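Local coordinates for Lysine/ornithine decarboxylase (Selenomonas ruminantium, PDB 5GJO), which decarboxylates L-lysine and L-ornithine with similar efficiency, giving cadaverine and putrescine, with pyridoxal 5'-phosphate as cofactor in a homodimer, at residues G289-F294 against S357-N362; T21-A26 against N267-V272; L42-V47 against T251-E256. The protein carries 2 engineered substitutions. One frame throughout, in Å; residues are numbered along the deposited sequence.

Overall arrangement
Along the chain, contact 3 (42-47 with 251-256) is nested within the long loop that contact 2 (21-26 with 267-272) closes, and contact 1 (289-294 with 357-362) follows in series. Contact 3 joins strands 45-50 and 252-255 of the parallel PLP-binding barrel. Contact 2 pairs strands 23-26 and 266-276 in the mixed sheet, and contact 1 joins two loops beside it. Contacts 1 and 2 have centres about 13 Å apart and touch through C293 on L24 and F294 on L268, whereas the centre of contact 3 lies about 34 Å from both centres, across the chain's centre. Contact 3 carries E256 of the cofactor pocket, while contacts 1 and 2 both touch the second subunit.

Contact 1 of 3, residues G289-F294 against S357-N362; sequences GIYGCF and SATRFN. With NA (sodium ion), chain P.
The rings of Y291 and F361 stack face to face, their centroids 3.7 Å apart and their planes only 7° from parallel. CD2 of F361 lies over the middle of the tyrosine ring, while CZ of Y291 sits nearer the rim of the phenylalanine, with 3.4 Å between Y291 CZ and F361 CE2. F361 carries CG anti to its backbone N (chi1 -163°), which swings the ring back across Y291. Y299 of the second subunit also stacks on Y291, and the tyrosine hydroxyl is bonded to D325.

T359 joins the two loops on the backbone side of the stack. Its OG1 donates to Y291 O over 2.9 Å, in the carbonyl plane and on a lone pair, and T359 N gives the same oxygen a second bond, bent at the hydrogen (139°). The hydroxyl accepts from F361 N at 3.0 Å, forming an ST turn. Beyond it, A358 CB rests on G292 CA.

S357 O binds a sodium ion at 2.8 Å, shared with Y299 of the second subunit. The bonds on Y291 O and T359 OG1 probably fix the ring pair beside that tyrosine, the F361 side chain about 6 Å from that of C324, the probable proton donor.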
loop_
_atom_site.group_PDB
_atom_site.type_symbol
_atom_site.label_atom_id
_atom_site.label_comp_id
_atom_site.label_asym_id
_atom_site.label_seq_id
_atom_site.Cartn_x
_atom_site.Cartn_y
_atom_site.Cartn_z
ATOM N N GLY A 289 6.898 6.011 -6.835
ATOM C CA GLY A 289 7.588 4.711 -6.542
ATOM C C GLY A 289 6.638 3.613 -6.033
ATOM O O GLY A 289 5.382 3.638 -6.221
ATOM N N ILE A 290 7.246 2.651 -5.354
ATOM C CA ILE A 290 6.604 1.399 -4.973
ATOM C C ILE A 290 5.547 1.580 -3.887
ATOM O O ILE A 290 4.665 0.718 -3.752
ATOM C CB ILE A 290 7.652 0.366 -4.585
ATOM C CG1 ILE A 290 7.082 -1.050 -4.774
ATOM C CG2 ILE A 290 8.108 0.594 -3.144
ATOM C CD1 ILE A 290 8.107 -2.130 -4.759
ATOM N N TYR A 291 5.554 2.729 -3.206
ATOM C CA TYR A 291 4.494 3.043 -2.256
ATOM C C TYR A 291 3.387 3.881 -2.867
ATOM O O TYR A 291 2.464 4.259 -2.161
ATOM C CB TYR A 291 5.021 3.755 -1.035
ATOM C CG TYR A 291 5.818 2.863 -0.115
ATOM C CD1 TYR A 291 5.166 2.092 0.823
ATOM C CD2 TYR A 291 7.228 2.826 -0.151
ATOM C CE1 TYR A 291 5.877 1.274 1.684
ATOM C CE2 TYR A 291 7.935 1.968 0.737
ATOM C CZ TYR A 291 7.236 1.245 1.642
ATOM O OH TYR A 291 7.882 0.418 2.581
ATOM N N GLY A 292 3.512 4.161 -4.165
ATOM C CA GLY A 292 2.441 4.810 -4.927
ATOM C C GLY A 292 1.942 3.923 -6.022
ATOM O O GLY A 292 1.571 2.799 -5.760
ATOM N N CYS A 293 1.848 4.464 -7.262
ATOM C CA CYS A 293 1.325 3.743 -8.389
ATOM C C CYS A 293 2.092 2.448 -8.730
ATOM O O CYS A 293 1.475 1.503 -9.192
ATOM C CB CYS A 293 1.224 4.600 -9.651
ATOM S SG CYS A 293 -0.049 5.851 -9.305
ATOM N N PHE A 294 3.352 2.362 -8.372
ATOM C CA PHE A 294 4.111 1.141 -8.623
ATOM C C PHE A 294 3.912 0.102 -7.552
ATOM O O PHE A 294 4.585 -0.935 -7.575
ATOM C CB PHE A 294 5.612 1.424 -8.776
ATOM C CG PHE A 294 5.982 2.258 -9.968
ATOM C CD1 PHE A 294 6.212 1.637 -11.171
ATOM C CD2 PHE A 294 6.250 3.619 -9.828
ATOM C CE1 PHE A 294 6.635 2.390 -12.265
ATOM C CE2 PHE A 294 6.696 4.369 -10.937
ATOM C CZ PHE A 294 6.857 3.734 -12.131
ATOM N N SER A 357 -3.855 1.008 -4.796
ATOM C CA SER A 357 -3.023 0.535 -3.673
ATOM C C SER A 357 -1.896 1.502 -3.339
ATOM O O SER A 357 -0.950 1.181 -2.627
ATOM C CB SER A 357 -2.542 -0.906 -3.854
ATOM O OG SER A 357 -1.953 -0.989 -5.173
ATOM N N ALA A 358 -1.988 2.737 -3.819
ATOM C CA ALA A 358 -1.036 3.796 -3.419
ATOM C C ALA A 358 -1.281 4.206 -1.954
ATOM O O ALA A 358 -2.370 4.083 -1.445
ATOM C CB ALA A 358 -1.207 5.051 -4.270
ATOM N N THR A 359 -0.267 4.773 -1.373
ATOM C CA THR A 359 -0.241 5.162 0.061
ATOM C C THR A 359 0.377 6.544 0.213
ATOM O O THR A 359 1.041 7.126 -0.712
ATOM C CB THR A 359 0.639 4.217 0.916
ATOM O OG1 THR A 359 2.018 4.494 0.646
ATOM C CG2 THR A 359 0.340 2.858 0.607
ATOM N N ARG A 360 0.275 7.046 1.433
ATOM C CA ARG A 360 0.949 8.264 1.815
ATOM C C ARG A 360 2.203 7.988 2.653
ATOM O O ARG A 360 2.593 8.808 3.466
ATOM C CB ARG A 360 0.000 9.264 2.484
ATOM C CG ARG A 360 -1.072 9.780 1.531
ATOM C CD ARG A 360 -1.531 11.196 1.795
ATOM N NE ARG A 360 -0.424 12.112 2.017
ATOM C CZ ARG A 360 -0.518 13.247 2.687
ATOM N NH1 ARG A 360 -1.678 13.620 3.204
ATOM N NH2 ARG A 360 0.550 13.998 2.859
ATOM N N PHE A 361 2.793 6.806 2.459
ATOM C CA PHE A 361 4.063 6.485 3.097
ATOM C C PHE A 361 5.056 7.593 2.948
ATOM O O PHE A 361 5.110 8.247 1.905
ATOM C CB PHE A 361 4.628 5.191 2.491
ATOM C CG PHE A 361 5.700 4.533 3.294
ATOM C CD1 PHE A 361 5.373 3.785 4.370
ATOM C CD2 PHE A 361 7.021 4.601 2.903
ATOM C CE1 PHE A 361 6.401 3.089 5.096
ATOM C CE2 PHE A 361 8.028 3.957 3.599
ATOM C CZ PHE A 361 7.730 3.227 4.715
ATOM N N ASN A 362 5.802 7.909 4.027
ATOM C CA ASN A 362 6.748 9.031 4.020
ATOM C C ASN A 362 6.114 10.430 3.793
ATOM O O ASN A 362 6.856 11.407 3.599
ATOM C CB ASN A 362 7.834 8.892 2.945
ATOM C CG ASN A 362 9.003 7.935 3.273
ATOM O OD1 ASN A 362 10.020 8.007 2.581
ATOM N ND2 ASN A 362 8.890 7.060 4.253
HETATM NA NA NA P . 1.198 0.275 -1.153
#

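Contact 2 of 3, residues T21-A26 against N267-V272; sequences TPFLVA and NLVTSV
T21 OG1 accepts a short hydrogen bond from S271 OG, 2.7 Å away, and the threonine methyl CG2 lies against V269 CG1. Beside them the F23 ring leans over V269, whose CB makes a CH-pi contact 4.0 Å from the ring centroid and 21° off its normal. This overlap arises because F23 CG sits between the backbone N and the carbonyl carbon (chi1 58°), which lays the ring alongside the valine. V25 CG2 touches the edge of the same ring in its plane. L24 and L268 meet on the other face of the sheet, with L24 CD2 3.9 Å from L268 CB.

These side chains are set in place by antiparallel pairing of strands 23-26 and 266-276 in the mixed beta-sheet. F23 with V269 and V25 with N267 are hydrogen-bonded pairs, and L24 with L268 is the non-hydrogen-bonded pair between them. The bond from V269 N to F23 O, 2.9 Å, is nearly straight at 174°. Just before the strand, a cis peptide precedes P22, whose CA approaches V269 O at 3.2 Å in a CA-H...O contact.

Replacing T21 by a valine would probably leave S271 OG without this acceptor and break the link to D287, which is hydrogen-bonded to T21 OG1. D287 also accepts from T270 OG1 and S271 N, while K344 binds S271 OG. Strand 369-371 runs parallel along the other edge of strand 23-26, with I370 against F23.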
loop_
_atom_site.group_PDB
_atom_site.type_symbol
_atom_site.label_atom_id
_atom_site.label_comp_id
_atom_site.label_asym_id
_atom_site.label_seq_id
_atom_site.Cartn_x
_atom_site.Cartn_y
_atom_site.Cartn_z
ATOM N N THR A 21 4.513 16.782 -11.419
ATOM C CA THR A 21 4.647 15.353 -11.346
ATOM C C THR A 21 4.725 14.891 -9.912
ATOM O O THR A 21 5.231 15.655 -9.072
ATOM C CB THR A 21 5.874 14.866 -12.114
ATOM O OG1 THR A 21 7.056 15.518 -11.662
ATOM C CG2 THR A 21 5.692 15.084 -13.580
ATOM N N PRO A 22 4.394 13.636 -9.621
ATOM C CA PRO A 22 3.841 12.666 -10.543
ATOM C C PRO A 22 2.331 12.873 -10.699
ATOM O O PRO A 22 1.591 13.308 -9.761
ATOM C CB PRO A 22 4.095 11.356 -9.805
ATOM C CG PRO A 22 4.004 11.770 -8.351
ATOM C CD PRO A 22 4.581 13.091 -8.286
ATOM N N PHE A 23 1.807 12.473 -11.838
ATOM C CA PHE A 23 0.381 12.375 -12.041
ATOM C C PHE A 23 0.034 11.322 -13.016
ATOM O O PHE A 23 0.864 11.013 -13.926
ATOM C CB PHE A 23 -0.173 13.737 -12.493
ATOM C CG PHE A 23 0.444 14.283 -13.764
ATOM C CD1 PHE A 23 -0.109 14.022 -15.006
ATOM C CD2 PHE A 23 1.551 15.090 -13.694
ATOM C CE1 PHE A 23 0.500 14.546 -16.157
ATOM C CE2 PHE A 23 2.127 15.614 -14.825
ATOM C CZ PHE A 23 1.611 15.288 -16.036
ATOM N N LEU A 24 -1.181 10.797 -12.886
ATOM C CA LEU A 24 -1.758 9.903 -13.873
ATOM C C LEU A 24 -2.590 10.668 -14.852
ATOM O O LEU A 24 -3.221 11.669 -14.486
ATOM C CB LEU A 24 -2.624 8.851 -13.216
ATOM C CG LEU A 24 -1.866 7.892 -12.266
ATOM C CD1 LEU A 24 -2.796 7.293 -11.270
ATOM C CD2 LEU A 24 -1.177 6.768 -13.000
ATOM N N VAL A 25 -2.682 10.188 -16.076
ATOM C CA VAL A 25 -3.541 10.779 -17.089
ATOM C C VAL A 25 -4.458 9.671 -17.641
ATOM O O VAL A 25 -3.941 8.612 -18.138
ATOM C CB VAL A 25 -2.739 11.401 -18.250
ATOM C CG1 VAL A 25 -3.657 11.955 -19.311
ATOM C CG2 VAL A 25 -1.707 12.429 -17.759
ATOM N N ALA A 26 -5.750 9.812 -17.462
ATOM C CA ALA A 26 -6.772 8.889 -17.890
ATOM C C ALA A 26 -7.535 9.346 -19.097
ATOM O O ALA A 26 -8.075 10.506 -19.104
ATOM C CB ALA A 26 -7.769 8.645 -16.781
ATOM N N ASN A 267 -1.940 6.529 -18.191
ATOM C CA ASN A 267 -0.485 6.611 -18.216
ATOM C C ASN A 267 -0.043 7.355 -16.955
ATOM O O ASN A 267 -0.755 8.171 -16.461
ATOM C CB ASN A 267 0.057 7.408 -19.411
ATOM C CG ASN A 267 -0.125 6.727 -20.761
ATOM O OD1 ASN A 267 0.285 7.268 -21.774
ATOM N ND2 ASN A 267 -0.736 5.560 -20.775
ATOM N N LEU A 268 1.135 7.029 -16.453
ATOM C CA LEU A 268 1.807 7.786 -15.409
ATOM C C LEU A 268 2.896 8.635 -15.959
ATOM O O LEU A 268 3.767 8.150 -16.781
ATOM C CB LEU A 268 2.448 6.863 -14.377
ATOM C CG LEU A 268 3.292 7.504 -13.305
ATOM C CD1 LEU A 268 2.431 8.258 -12.296
ATOM C CD2 LEU A 268 4.008 6.339 -12.601
ATOM N N VAL A 269 2.937 9.885 -15.525
ATOM C CA VAL A 269 4.049 10.812 -15.847
ATOM C C VAL A 269 4.797 11.143 -14.555
ATOM O O VAL A 269 4.190 11.625 -13.569
ATOM C CB VAL A 269 3.576 12.127 -16.478
ATOM C CG1 VAL A 269 4.768 12.973 -16.892
ATOM C CG2 VAL A 269 2.702 11.833 -17.735
ATOM N N THR A 270 6.064 10.847 -14.558
ATOM C CA THR A 270 6.919 11.003 -13.384
ATOM C C THR A 270 8.224 11.646 -13.775
ATOM O O THR A 270 8.754 11.377 -14.878
ATOM C CB THR A 270 7.010 9.696 -12.595
ATOM O OG1 THR A 270 7.900 9.856 -11.491
ATOM C CG2 THR A 270 7.544 8.579 -13.435
ATOM N N SER A 271 8.781 12.466 -12.894
ATOM C CA SER A 271 10.076 13.132 -13.168
ATOM C C SER A 271 11.240 12.420 -12.492
ATOM O O SER A 271 11.105 11.898 -11.359
ATOM C CB SER A 271 10.081 14.572 -12.661
ATOM O OG SER A 271 9.125 15.330 -13.358
ATOM N N VAL A 272 12.379 12.511 -13.163
ATOM C CA VAL A 272 13.699 12.221 -12.558
ATOM C C VAL A 272 14.040 13.369 -11.587
ATOM O O VAL A 272 14.153 14.538 -11.961
ATOM C CB VAL A 272 14.831 12.059 -13.629
ATOM C CG1 VAL A 272 16.218 11.785 -12.960
ATOM C CG2 VAL A 272 14.421 10.969 -14.586
#

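Contact 3 of 3, residues L42-V47 against T251-E256; sequences LPRAGV and TAVWTE. With PLP (pyridoxal-5'-phosphate), chain H.
The guanidinium of R44 meets T251 at its edge, T251 O lying near its plane and 2.9 Å from NH1, while V253 CG2 comes obliquely to the same nitrogen. Its chain is bent at chi2 and chi3 (-59° and -46°), bringing NH1 to T251 O, just before strand 252-255; NH1 is hydrogen-bonded to F248 O, and NH2 forms a salt bridge with D245. The indole of W254 receives G46 CA obliquely, CE3 standing 3.5 Å from it, and V47 N lies at the ring's edge. G46 has no side chain, which leaves CE3 able to lie against its CA. R113 makes a cation-pi contact with W254, and D214 is bonded to its NE1.

These groups belong to the parallel strands 45-50 and 252-255, neighbours in the TIM-type barrel, and to the turn leading into the first. G46 N donates to V253 O at 2.9 Å, and G46 O accepts from T255 N at 2.8 Å. T255 CG2 packs alongside A45 CB and V47 CG2, while its hydroxyl turns to G218 O. R44 O and V253 O, both acceptors, lie 3.1 Å apart without bonding; one water donates to R44 O and accepts from R44 NH1 and V253 N, bridging the two segments.

Just past the strand, E256 OE1 stands 2.8 Å from the pyridine nitrogen N1 of the cofactor. An acidic group here is consistent with the fold-type III decarboxylases, where a glutamate at this nitrogen probably keeps it protonated and strengthens the ring as an electron sink; the T255 N to G46 O bond is likely to fix where it emerges.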
loop_
_atom_site.group_PDB
_atom_site.type_symbol
_atom_site.label_atom_id
_atom_site.label_comp_id
_atom_site.label_asym_id
_atom_site.label_seq_id
_atom_site.Cartn_x
_atom_site.Cartn_y
_atom_site.Cartn_z
ATOM N N LEU A 42 -18.466 -9.664 -26.624
ATOM C CA LEU A 42 -19.066 -10.449 -25.583
ATOM C C LEU A 42 -20.455 -9.881 -25.304
ATOM O O LEU A 42 -20.758 -9.501 -24.206
ATOM C CB LEU A 42 -18.150 -10.421 -24.344
ATOM C CG LEU A 42 -18.467 -11.301 -23.142
ATOM C CD1 LEU A 42 -18.687 -12.755 -23.490
ATOM C CD2 LEU A 42 -17.380 -11.163 -22.093
ATOM N N PRO A 43 -21.310 -9.866 -26.329
ATOM C CA PRO A 43 -22.622 -9.260 -26.136
ATOM C C PRO A 43 -23.510 -9.919 -25.089
ATOM O O PRO A 43 -24.267 -9.235 -24.410
ATOM C CB PRO A 43 -23.219 -9.287 -27.557
ATOM C CG PRO A 43 -22.523 -10.376 -28.262
ATOM C CD PRO A 43 -21.076 -10.239 -27.722
ATOM N N ARG A 44 -23.396 -11.219 -24.919
ATOM C CA ARG A 44 -24.239 -11.936 -23.968
ATOM C C ARG A 44 -24.038 -11.539 -22.493
ATOM O O ARG A 44 -24.922 -11.739 -21.685
ATOM C CB ARG A 44 -24.108 -13.451 -24.153
ATOM C CG ARG A 44 -24.789 -13.999 -25.403
ATOM C CD ARG A 44 -26.290 -13.709 -25.441
ATOM N NE ARG A 44 -26.928 -14.010 -24.176
ATOM C CZ ARG A 44 -27.161 -15.234 -23.724
ATOM N NH1 ARG A 44 -27.717 -15.399 -22.541
ATOM N NH2 ARG A 44 -26.842 -16.285 -24.442
ATOM N N ALA A 45 -22.861 -11.037 -22.133
ATOM C CA ALA A 45 -22.568 -10.770 -20.719
ATOM C C ALA A 45 -22.661 -9.331 -20.447
ATOM O O ALA A 45 -21.728 -8.562 -20.804
ATOM C CB ALA A 45 -21.186 -11.297 -20.348
ATOM N N GLY A 46 -23.732 -8.946 -19.727
ATOM C CA GLY A 46 -23.917 -7.604 -19.247
ATOM C C GLY A 46 -22.837 -7.220 -18.234
ATOM O O GLY A 46 -22.388 -8.041 -17.488
ATOM N N VAL A 47 -22.377 -5.974 -18.296
ATOM C CA VAL A 47 -21.210 -5.542 -17.500
ATOM C C VAL A 47 -21.553 -4.960 -16.124
ATOM O O VAL A 47 -22.320 -3.977 -15.980
ATOM C CB VAL A 47 -20.420 -4.509 -18.296
ATOM C CG1 VAL A 47 -19.212 -4.024 -17.513
ATOM C CG2 VAL A 47 -19.973 -5.079 -19.605
ATOM N N THR A 251 -30.643 -17.654 -20.189
ATOM C CA THR A 251 -30.259 -17.175 -18.875
ATOM C C THR A 251 -29.702 -15.719 -19.038
ATOM O O THR A 251 -29.182 -15.461 -20.071
ATOM C CB THR A 251 -29.193 -18.148 -18.367
ATOM O OG1 THR A 251 -29.816 -19.424 -18.073
ATOM C CG2 THR A 251 -28.557 -17.666 -17.113
ATOM N N ALA A 252 -29.930 -14.878 -18.051
ATOM C CA ALA A 252 -29.340 -13.511 -17.931
ATOM C C ALA A 252 -27.912 -13.690 -17.458
ATOM O O ALA A 252 -27.679 -14.149 -16.346
ATOM C CB ALA A 252 -30.084 -12.602 -16.980
ATOM N N VAL A 253 -26.981 -13.403 -18.354
ATOM C CA VAL A 253 -25.541 -13.569 -18.071
ATOM C C VAL A 253 -24.826 -12.249 -17.931
ATOM O O VAL A 253 -25.168 -11.252 -18.592
ATOM C CB VAL A 253 -24.847 -14.456 -19.152
ATOM C CG1 VAL A 253 -23.407 -14.754 -18.777
ATOM C CG2 VAL A 253 -25.651 -15.759 -19.375
ATOM N N TRP A 254 -23.854 -12.251 -17.023
ATOM C CA TRP A 254 -23.189 -11.050 -16.611
ATOM C C TRP A 254 -21.703 -11.277 -16.398
ATOM O O TRP A 254 -21.214 -12.414 -16.254
ATOM C CB TRP A 254 -23.737 -10.534 -15.272
ATOM C CG TRP A 254 -25.183 -10.456 -15.270
ATOM C CD1 TRP A 254 -26.063 -11.450 -14.892
ATOM C CD2 TRP A 254 -25.980 -9.356 -15.746
ATOM N NE1 TRP A 254 -27.387 -10.997 -15.089
ATOM C CE2 TRP A 254 -27.351 -9.742 -15.631
ATOM C CE3 TRP A 254 -25.674 -8.105 -16.289
ATOM C CZ2 TRP A 254 -28.382 -8.896 -15.980
ATOM C CZ3 TRP A 254 -26.758 -7.230 -16.644
ATOM C CH2 TRP A 254 -28.062 -7.633 -16.475
ATOM N N THR A 255 -20.964 -10.169 -16.467
ATOM C CA THR A 255 -19.510 -10.230 -16.238
ATOM C C THR A 255 -19.091 -9.102 -15.337
ATOM O O THR A 255 -19.721 -8.059 -15.311
ATOM C CB THR A 255 -18.756 -10.264 -17.614
ATOM O OG1 THR A 255 -17.316 -10.389 -17.378
ATOM C CG2 THR A 255 -19.095 -9.008 -18.466
ATOM N N GLU A 256 -17.972 -9.264 -14.661
ATOM C CA GLU A 256 -17.439 -8.349 -13.682
ATOM C C GLU A 256 -15.992 -7.953 -14.045
ATOM O O GLU A 256 -15.072 -8.130 -13.237
ATOM C CB GLU A 256 -17.492 -8.926 -12.227
ATOM C CG GLU A 256 -18.891 -9.238 -11.744
ATOM C CD GLU A 256 -18.977 -9.761 -10.308
ATOM O OE1 GLU A 256 -17.948 -9.629 -9.611
ATOM O OE2 GLU A 256 -20.089 -10.279 -9.892
HETATM N N1 PLP H . -15.207 -9.102 -9.592
HETATM C C2 PLP H . -14.774 -9.687 -8.449
HETATM C C2A PLP H . -15.767 -10.301 -7.497
HETATM C C3 PLP H . -13.325 -9.724 -8.133
HETATM O O3 PLP H . -12.865 -10.307 -6.990
HETATM C C4 PLP H . -12.397 -9.106 -9.106
HETATM C C4A PLP H . -10.935 -9.093 -8.878
HETATM O O4A PLP H . -10.492 -9.186 -7.745
HETATM C C5 PLP H . -12.998 -8.498 -10.318
HETATM C C6 PLP H . -14.380 -8.536 -10.487
HETATM C C5A PLP H . -12.118 -7.847 -11.359
HETATM O O4P PLP H . -11.090 -8.755 -11.749
HETATM P P PLP H . -10.143 -8.425 -13.008
HETATM O O1P PLP H . -11.096 -8.376 -14.178
HETATM O O2P PLP H . -9.170 -9.579 -13.045
HETATM O O3P PLP H . -9.520 -7.094 -12.656
HETATM O O HOH W 1 -27.379 -12.651 -21.214
#